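F-actin-capping protein subunit alpha (Dictyostelium discoideum, PDB 4AKR) binds the fast-growing barbed ends of actin filaments independently of calcium and blocks subunit exchange there, without severing the filaments. Local coordinates at residues 17-20 against 25-28; 115-120 against 215-220; 124-129 against 150-155. All blocks are in the same frame, centred on the assembly; numbering follows the deposited sequence.

Contact 1 comes first along the chain and lies in the N-terminal helical part, where the loop after helix 4-16 meets helix 23-31. Contacts 2 and 3 share helix 112-129. Contact 2 joins its first half to the start of helix 217-248, and contact 3 joins its end to strand 145-158 of the five-stranded antiparallel sheet. Both segments of contact 3 fall between those of contact 2 in sequence. The centres of contacts 2 and 3 are about 17 Å apart. Contact 1 is about 24 Å from contact 3 and 38 Å from contact 2, centre to centre. Contact 1 thus packs the N-terminal turn, while contacts 2 and 3 join helix 112-129 to the long helix and the sheet.

Contact 1: residues 17-20 against 25-28; sequences NAPP and EVVS
The turn between the first two helices of the N-terminal helical part brings Ala18 and Pro19 against Val26. Helix 4-16 has ended at this point, and helix 23-31 starts a few residues later. The contact is small and wholly apolar. The methyl CB of Ala18 points at the helix and lies 3.6 Å from Val26 CG2. It also sits close to the other branch, with Val26 CG1 at 3.9 Å from Ala18 CB, so the alanine methyl rests across the fork of the valine. Val26 holds CG1 anti to its backbone N (chi1 173°), which leaves CG2 beside that N, on the side where the proline ring lies. Pro19 adds its CD, 4.1 Å from Val26 CG2, and the two side chains cross obliquely. The loop between two consecutive helices folds back here on the first turns of the second. No hydrogen bond links the two segments. Helix 44-55 covers another side, with Tyr51 OH bonded to Pro19 O and Phe48 against Val27. The partner chain of the assembly also reaches the site, and one of its apolar side chains packs on Val26.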
loop_
_atom_site.group_PDB
_atom_site.type_symbol
_atom_site.label_atom_id
_atom_site.label_comp_id
_atom_site.label_asym_id
_atom_site.label_seq_id
_atom_site.Cartn_x
_atom_site.Cartn_y
_atom_site.Cartn_z
ATOM N N ASN A 17 6.744 4.658 8.094
ATOM C CA ASN A 17 5.984 3.970 7.059
ATOM C C ASN A 17 5.698 4.757 5.793
ATOM O O ASN A 17 4.865 4.352 4.979
ATOM C CB ASN A 17 4.676 3.457 7.658
ATOM C CG ASN A 17 4.876 2.192 8.454
ATOM O OD1 ASN A 17 5.017 1.112 7.887
ATOM N ND2 ASN A 17 4.921 2.319 9.775
ATOM N N ALA A 18 6.390 5.878 5.623
ATOM C CA ALA A 18 6.198 6.703 4.442
ATOM C C ALA A 18 6.623 5.931 3.199
ATOM O O ALA A 18 7.604 5.180 3.223
ATOM C CB ALA A 18 7.017 7.990 4.559
ATOM N N PRO A 19 5.879 6.093 2.097
ATOM C CA PRO A 19 6.258 5.378 0.877
ATOM C C PRO A 19 7.563 5.951 0.334
ATOM O O PRO A 19 8.004 7.033 0.739
ATOM C CB PRO A 19 5.070 5.626 -0.061
ATOM C CG PRO A 19 4.536 6.951 0.396
ATOM C CD PRO A 19 4.633 6.858 1.907
ATOM N N PRO A 20 8.204 5.230 -0.590
ATOM C CA PRO A 20 9.465 5.694 -1.175
ATOM C C PRO A 20 9.334 7.009 -1.940
ATOM O O PRO A 20 8.338 7.250 -2.629
ATOM C CB PRO A 20 9.870 4.534 -2.085
ATOM C CG PRO A 20 8.532 3.977 -2.519
ATOM C CD PRO A 20 7.760 3.973 -1.213
ATOM N N GLU A 25 6.885 14.621 1.979
ATOM C CA GLU A 25 5.466 14.967 1.954
ATOM C C GLU A 25 4.830 14.443 3.240
ATOM O O GLU A 25 3.960 15.084 3.824
ATOM C CB GLU A 25 4.747 14.353 0.745
ATOM C CG GLU A 25 4.929 15.088 -0.580
ATOM C CD GLU A 25 6.262 14.818 -1.235
ATOM O OE1 GLU A 25 6.841 13.743 -0.976
ATOM O OE2 GLU A 25 6.728 15.668 -2.027
ATOM N N VAL A 26 5.278 13.271 3.681
ATOM C CA VAL A 26 4.768 12.677 4.908
ATOM C C VAL A 26 5.298 13.431 6.137
ATOM O O VAL A 26 4.564 13.629 7.104
ATOM C CB VAL A 26 5.153 11.177 4.998
ATOM C CG1 VAL A 26 4.764 10.605 6.360
ATOM C CG2 VAL A 26 4.456 10.397 3.881
ATOM N N VAL A 27 6.561 13.853 6.105
ATOM C CA VAL A 27 7.118 14.592 7.241
ATOM C C VAL A 27 6.334 15.892 7.457
ATOM O O VAL A 27 6.155 16.331 8.588
ATOM C CB VAL A 27 8.629 14.931 7.043
ATOM C CG1 VAL A 27 9.128 15.784 8.189
ATOM C CG2 VAL A 27 9.452 13.660 6.975
ATOM N N SER A 28 5.866 16.504 6.370
ATOM C CA SER A 28 5.098 17.741 6.463
ATOM C C SER A 28 3.744 17.499 7.086
ATOM O O SER A 28 3.318 18.249 7.959
ATOM C CB SER A 28 4.891 18.369 5.083
ATOM O OG SER A 28 6.082 18.968 4.609
#

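Contact 2: residues 115-120 against 215-220; sequences RAAFDE and ADAQST
Ala117 and Phe118 of helix 112-129 pack on the first turn of helix 217-248, at Ala217 and Thr220. The nearest CA atoms are those of Ala117 and Gln218, 5.4 Å apart, and the small alanines allow it. Ala117 CB points at the other helix and lies 3.6 Å from Ala217 O. Ala217 CB, set to the side, comes within 4.1 Å of Ala117 CB.

Phe118 starts to one side, but its ring tip comes nearer. Its CG is anti to the carbonyl carbon (chi1 -86°), and this carries the far edge of the ring to Thr220. There CE1 and CZ of Phe118 share one methyl. Thr220 CG2 is 3.8 Å from Phe118 CZ and lies near the ring plane, so it meets the edge and not a face. Thr220 offers that methyl because its chi1 of -59° places OG1 beside the backbone N and CG2 anti to it. The ring also touches Ala221, Ala224 and Phe225 further along the long helix, and Val137 of the sheet. With an alanine here, a gap is likely to open beside Thr220 CG2 and leave these neighbours without their shared ring.

Asp216 is the N-cap of helix 217-248. Its OD2 accepts from Ser219 N at 3.1 Å and from Ser219 OG at 2.8 Å, both from the same face of the carboxylate. On the other helix, Arg115 NH1 makes an almost straight (168°) salt bridge to Asp119 OD2 at 2.9 Å. The two segments therefore meet through apolar groups with no hydrogen bond between them. The Asp216 cap and the Arg115-Asp119 salt bridge each lie within one segment; Arg115 also bonds Val137 O.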
loop_
_atom_site.group_PDB
_atom_site.type_symbol
_atom_site.label_atom_id
_atom_site.label_comp_id
_atom_site.label_asym_id
_atom_site.label_seq_id
_atom_site.Cartn_x
_atom_site.Cartn_y
_atom_site.Cartn_z
ATOM N N ARG A 115 36.860 -7.343 -2.853
ATOM C CA ARG A 115 35.823 -6.333 -2.885
ATOM C C ARG A 115 35.869 -5.625 -4.244
ATOM O O ARG A 115 34.834 -5.431 -4.881
ATOM C CB ARG A 115 36.030 -5.323 -1.757
ATOM C CG ARG A 115 34.799 -4.468 -1.457
ATOM C CD ARG A 115 35.194 -3.120 -0.883
ATOM N NE ARG A 115 35.962 -2.365 -1.866
ATOM C CZ ARG A 115 35.438 -1.781 -2.938
ATOM N NH1 ARG A 115 34.134 -1.840 -3.173
ATOM N NH2 ARG A 115 36.231 -1.184 -3.804
ATOM N N ALA A 116 37.074 -5.263 -4.692
ATOM C CA ALA A 116 37.258 -4.561 -5.969
ATOM C C ALA A 116 36.811 -5.401 -7.159
ATOM O O ALA A 116 36.191 -4.890 -8.086
ATOM C CB ALA A 116 38.726 -4.140 -6.141
ATOM N N ALA A 117 37.136 -6.687 -7.143
ATOM C CA ALA A 117 36.714 -7.567 -8.224
ATOM C C ALA A 117 35.184 -7.668 -8.225
ATOM O O ALA A 117 34.570 -7.717 -9.287
ATOM C CB ALA A 117 37.337 -8.937 -8.060
ATOM N N PHE A 118 34.563 -7.696 -7.048
ATOM C CA PHE A 118 33.100 -7.757 -6.989
ATOM C C PHE A 118 32.485 -6.428 -7.413
ATOM O O PHE A 118 31.452 -6.381 -8.086
ATOM C CB PHE A 118 32.607 -8.091 -5.576
ATOM C CG PHE A 118 32.548 -9.566 -5.279
ATOM C CD1 PHE A 118 33.711 -10.335 -5.250
ATOM C CD2 PHE A 118 31.325 -10.188 -5.018
ATOM C CE1 PHE A 118 33.656 -11.705 -4.963
ATOM C CE2 PHE A 118 31.259 -11.562 -4.729
ATOM C CZ PHE A 118 32.428 -12.318 -4.702
ATOM N N ASP A 119 33.132 -5.341 -7.018
ATOM C CA ASP A 119 32.629 -4.018 -7.349
ATOM C C ASP A 119 32.523 -3.811 -8.866
ATOM O O ASP A 119 31.548 -3.232 -9.335
ATOM C CB ASP A 119 33.517 -2.942 -6.707
ATOM C CG ASP A 119 32.768 -1.654 -6.450
ATOM O OD1 ASP A 119 31.652 -1.507 -6.994
ATOM O OD2 ASP A 119 33.283 -0.792 -5.706
ATOM N N GLU A 120 33.506 -4.286 -9.631
ATOM C CA GLU A 120 33.453 -4.135 -11.095
ATOM C C GLU A 120 32.193 -4.795 -11.655
ATOM O O GLU A 120 31.536 -4.265 -12.553
ATOM C CB GLU A 120 34.663 -4.787 -11.785
ATOM C CG GLU A 120 36.023 -4.130 -11.560
ATOM C CD GLU A 120 37.127 -4.762 -12.420
ATOM O OE1 GLU A 120 37.134 -6.010 -12.576
ATOM O OE2 GLU A 120 37.994 -4.016 -12.934
ATOM N N ALA A 215 37.258 -19.159 -6.485
ATOM C CA ALA A 215 38.611 -19.360 -7.004
ATOM C C ALA A 215 39.363 -18.028 -7.001
ATOM O O ALA A 215 39.435 -17.347 -5.973
ATOM C CB ALA A 215 38.539 -19.919 -8.423
ATOM N N ASP A 216 39.930 -17.662 -8.149
ATOM C CA ASP A 216 40.637 -16.395 -8.267
ATOM C C ASP A 216 39.601 -15.266 -8.197
ATOM O O ASP A 216 38.514 -15.378 -8.760
ATOM C CB ASP A 216 41.419 -16.328 -9.586
ATOM C CG ASP A 216 40.551 -16.595 -10.800
ATOM O OD1 ASP A 216 40.327 -17.781 -11.146
ATOM O OD2 ASP A 216 40.079 -15.611 -11.406
ATOM N N ALA A 217 39.950 -14.193 -7.490
ATOM C CA ALA A 217 39.082 -13.029 -7.291
ATOM C C ALA A 217 38.213 -12.648 -8.489
ATOM O O ALA A 217 36.989 -12.524 -8.358
ATOM C CB ALA A 217 39.922 -11.831 -6.852
ATOM N N GLN A 218 38.834 -12.464 -9.652
ATOM C CA GLN A 218 38.087 -12.103 -10.856
ATOM C C GLN A 218 36.954 -13.091 -11.145
ATOM O O GLN A 218 35.815 -12.685 -11.398
ATOM C CB GLN A 218 39.012 -12.039 -12.077
ATOM C CG GLN A 218 39.969 -10.846 -12.118
ATOM C CD GLN A 218 41.240 -11.058 -11.304
ATOM O OE1 GLN A 218 41.587 -12.187 -10.939
ATOM N NE2 GLN A 218 41.952 -9.968 -11.035
ATOM N N SER A 219 37.276 -14.382 -11.110
ATOM C CA SER A 219 36.298 -15.444 -11.376
ATOM C C SER A 219 35.206 -15.505 -10.319
ATOM O O SER A 219 34.023 -15.571 -10.642
ATOM C CB SER A 219 36.991 -16.810 -11.438
ATOM O OG SER A 219 37.871 -16.881 -12.542
ATOM N N THR A 220 35.623 -15.504 -9.059
ATOM C CA THR A 220 34.708 -15.562 -7.927
ATOM C C THR A 220 33.625 -14.503 -8.080
ATOM O O THR A 220 32.441 -14.769 -7.855
ATOM C CB THR A 220 35.477 -15.326 -6.609
ATOM O OG1 THR A 220 36.498 -16.316 -6.477
ATOM C CG2 THR A 220 34.558 -15.418 -5.419
#

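Contact 3: residues 124-129 against 150-155; sequences KYCNEY and VCISTC
The Tyr125 ring meets Ile152 by its edge. Ile152 CD1 lies near the ring plane, 3.8 Å from Tyr125 CD2 and 4.0 Å from Tyr125 CE2, and the two side chains cross at about a right angle. In the same helix, one face of the Tyr129 ring carries Glu128 CG, which stands 3.1 Å above the ring plane and is offset toward the rim.

Ile152 reaches the helix with two branches. Its CG1 is anti to the carbonyl carbon (chi1 -57°) and the chain is extended from there, which sends CD1 to the tyrosine. Its CG2 goes to the cysteine instead, with Cys126 SG 4.1 Å away from Ile152 CG2. Cys126 keeps SG anti to its backbone N (chi1 -167°), which turns the sulfur to this methyl.

Here the last turns of helix 112-129 lie on one face of the five-stranded antiparallel sheet. Strand 145-158 runs between strands 134-142 and 163-175, and side chains alternate along it. Ile152 points at the helix, while the next residue, Ser153, points away. Both partners of Ile152 are buried, and no hydrogen bond crosses between the segments. The hydroxyl of Tyr125 is bonded to Glu232 OE1 of the long helix 217-248 and to a basic side chain of the partner chain. Phe225 of that same helix packs on both Tyr125 and Val150.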
loop_
_atom_site.group_PDB
_atom_site.type_symbol
_atom_site.label_atom_id
_atom_site.label_comp_id
_atom_site.label_asym_id
_atom_site.label_seq_id
_atom_site.Cartn_x
_atom_site.Cartn_y
_atom_site.Cartn_z
ATOM N N LYS A 124 28.649 -3.026 -13.519
ATOM C CA LYS A 124 28.139 -3.418 -14.837
ATOM C C LYS A 124 26.732 -4.019 -14.742
ATOM O O LYS A 124 25.859 -3.729 -15.560
ATOM C CB LYS A 124 29.080 -4.436 -15.496
ATOM C CG LYS A 124 30.468 -3.882 -15.810
ATOM C CD LYS A 124 31.409 -4.938 -16.425
ATOM C CE LYS A 124 31.854 -5.977 -15.406
ATOM N NZ LYS A 124 32.931 -6.893 -15.916
ATOM N N TYR A 125 26.519 -4.875 -13.754
ATOM C CA TYR A 125 25.216 -5.497 -13.570
ATOM C C TYR A 125 24.169 -4.412 -13.336
ATOM O O TYR A 125 23.104 -4.424 -13.934
ATOM C CB TYR A 125 25.248 -6.453 -12.378
ATOM C CG TYR A 125 23.921 -7.129 -12.104
ATOM C CD1 TYR A 125 23.358 -8.009 -13.028
ATOM C CD2 TYR A 125 23.215 -6.866 -10.927
ATOM C CE1 TYR A 125 22.118 -8.606 -12.787
ATOM C CE2 TYR A 125 21.977 -7.458 -10.675
ATOM C CZ TYR A 125 21.434 -8.324 -11.610
ATOM O OH TYR A 125 20.204 -8.888 -11.372
ATOM N N CYS A 126 24.496 -3.474 -12.460
ATOM C CA CYS A 126 23.617 -2.364 -12.112
ATOM C C CYS A 126 23.308 -1.496 -13.341
ATOM O O CYS A 126 22.155 -1.113 -13.572
ATOM C CB CYS A 126 24.288 -1.536 -11.011
ATOM S SG CYS A 126 23.245 -0.326 -10.180
ATOM N N ASN A 127 24.332 -1.195 -14.136
ATOM C CA ASN A 127 24.146 -0.379 -15.331
ATOM C C ASN A 127 23.307 -1.109 -16.362
ATOM O O ASN A 127 22.589 -0.481 -17.134
ATOM C CB ASN A 127 25.488 -0.009 -15.977
ATOM C CG ASN A 127 26.291 0.960 -15.145
ATOM O OD1 ASN A 127 25.818 1.468 -14.127
ATOM N ND2 ASN A 127 27.521 1.229 -15.575
ATOM N N GLU A 128 23.396 -2.435 -16.371
ATOM C CA GLU A 128 22.653 -3.241 -17.330
ATOM C C GLU A 128 21.175 -3.448 -17.004
ATOM O O GLU A 128 20.326 -3.343 -17.891
ATOM C CB GLU A 128 23.328 -4.604 -17.489
ATOM C CG GLU A 128 22.574 -5.584 -18.384
ATOM C CD GLU A 128 22.756 -5.309 -19.865
ATOM O OE1 GLU A 128 23.882 -5.508 -20.374
ATOM O OE2 GLU A 128 21.777 -4.896 -20.526
ATOM N N TYR A 129 20.849 -3.718 -15.745
ATOM C CA TYR A 129 19.453 -3.981 -15.402
ATOM C C TYR A 129 18.691 -2.930 -14.604
ATOM O O TYR A 129 17.478 -3.040 -14.438
ATOM C CB TYR A 129 19.356 -5.329 -14.683
ATOM C CG TYR A 129 19.863 -6.469 -15.526
ATOM C CD1 TYR A 129 21.212 -6.821 -15.517
ATOM C CD2 TYR A 129 19.004 -7.170 -16.372
ATOM C CE1 TYR A 129 21.694 -7.843 -16.326
ATOM C CE2 TYR A 129 19.480 -8.195 -17.194
ATOM C CZ TYR A 129 20.826 -8.523 -17.161
ATOM O OH TYR A 129 21.302 -9.540 -17.953
ATOM N N VAL A 150 26.647 -6.718 -1.341
ATOM C CA VAL A 150 26.250 -5.938 -2.506
ATOM C C VAL A 150 24.862 -5.321 -2.319
ATOM O O VAL A 150 23.874 -6.031 -2.110
ATOM C CB VAL A 150 26.208 -6.807 -3.771
ATOM C CG1 VAL A 150 25.956 -5.942 -4.982
ATOM C CG2 VAL A 150 27.500 -7.574 -3.921
ATOM N N CYS A 151 24.798 -3.998 -2.406
ATOM C CA CYS A 151 23.548 -3.273 -2.258
ATOM C C CYS A 151 23.205 -2.564 -3.563
ATOM O O CYS A 151 24.067 -1.952 -4.188
ATOM C CB CYS A 151 23.666 -2.220 -1.154
ATOM S SG CYS A 151 24.125 -2.830 0.484
ATOM N N ILE A 152 21.950 -2.662 -3.975
ATOM C CA ILE A 152 21.480 -1.991 -5.184
ATOM C C ILE A 152 20.176 -1.303 -4.807
ATOM O O ILE A 152 19.324 -1.905 -4.150
ATOM C CB ILE A 152 21.211 -2.985 -6.340
ATOM C CG1 ILE A 152 22.489 -3.782 -6.641
ATOM C CG2 ILE A 152 20.738 -2.220 -7.575
ATOM C CD1 ILE A 152 22.451 -4.590 -7.919
ATOM N N SER A 153 20.022 -0.042 -5.198
ATOM C CA SER A 153 18.808 0.687 -4.859
ATOM C C SER A 153 18.432 1.664 -5.955
ATOM O O SER A 153 19.245 2.487 -6.370
ATOM C CB SER A 153 18.994 1.443 -3.539
ATOM O OG SER A 153 17.742 1.872 -3.024
ATOM N N THR A 154 17.188 1.575 -6.415
ATOM C CA THR A 154 16.717 2.451 -7.470
ATOM C C THR A 154 15.256 2.799 -7.253
ATOM O O THR A 154 14.441 1.937 -6.934
ATOM C CB THR A 154 16.876 1.795 -8.856
ATOM O OG1 THR A 154 16.496 2.734 -9.868
ATOM C CG2 THR A 154 15.997 0.547 -8.968
ATOM N N CYS A 155 14.933 4.073 -7.450
ATOM C CA CYS A 155 13.584 4.557 -7.249
ATOM C C CYS A 155 13.112 5.435 -8.391
ATOM O O CYS A 155 13.880 5.781 -9.291
ATOM C CB CYS A 155 13.522 5.358 -5.955
ATOM S SG CYS A 155 14.682 6.758 -5.939
#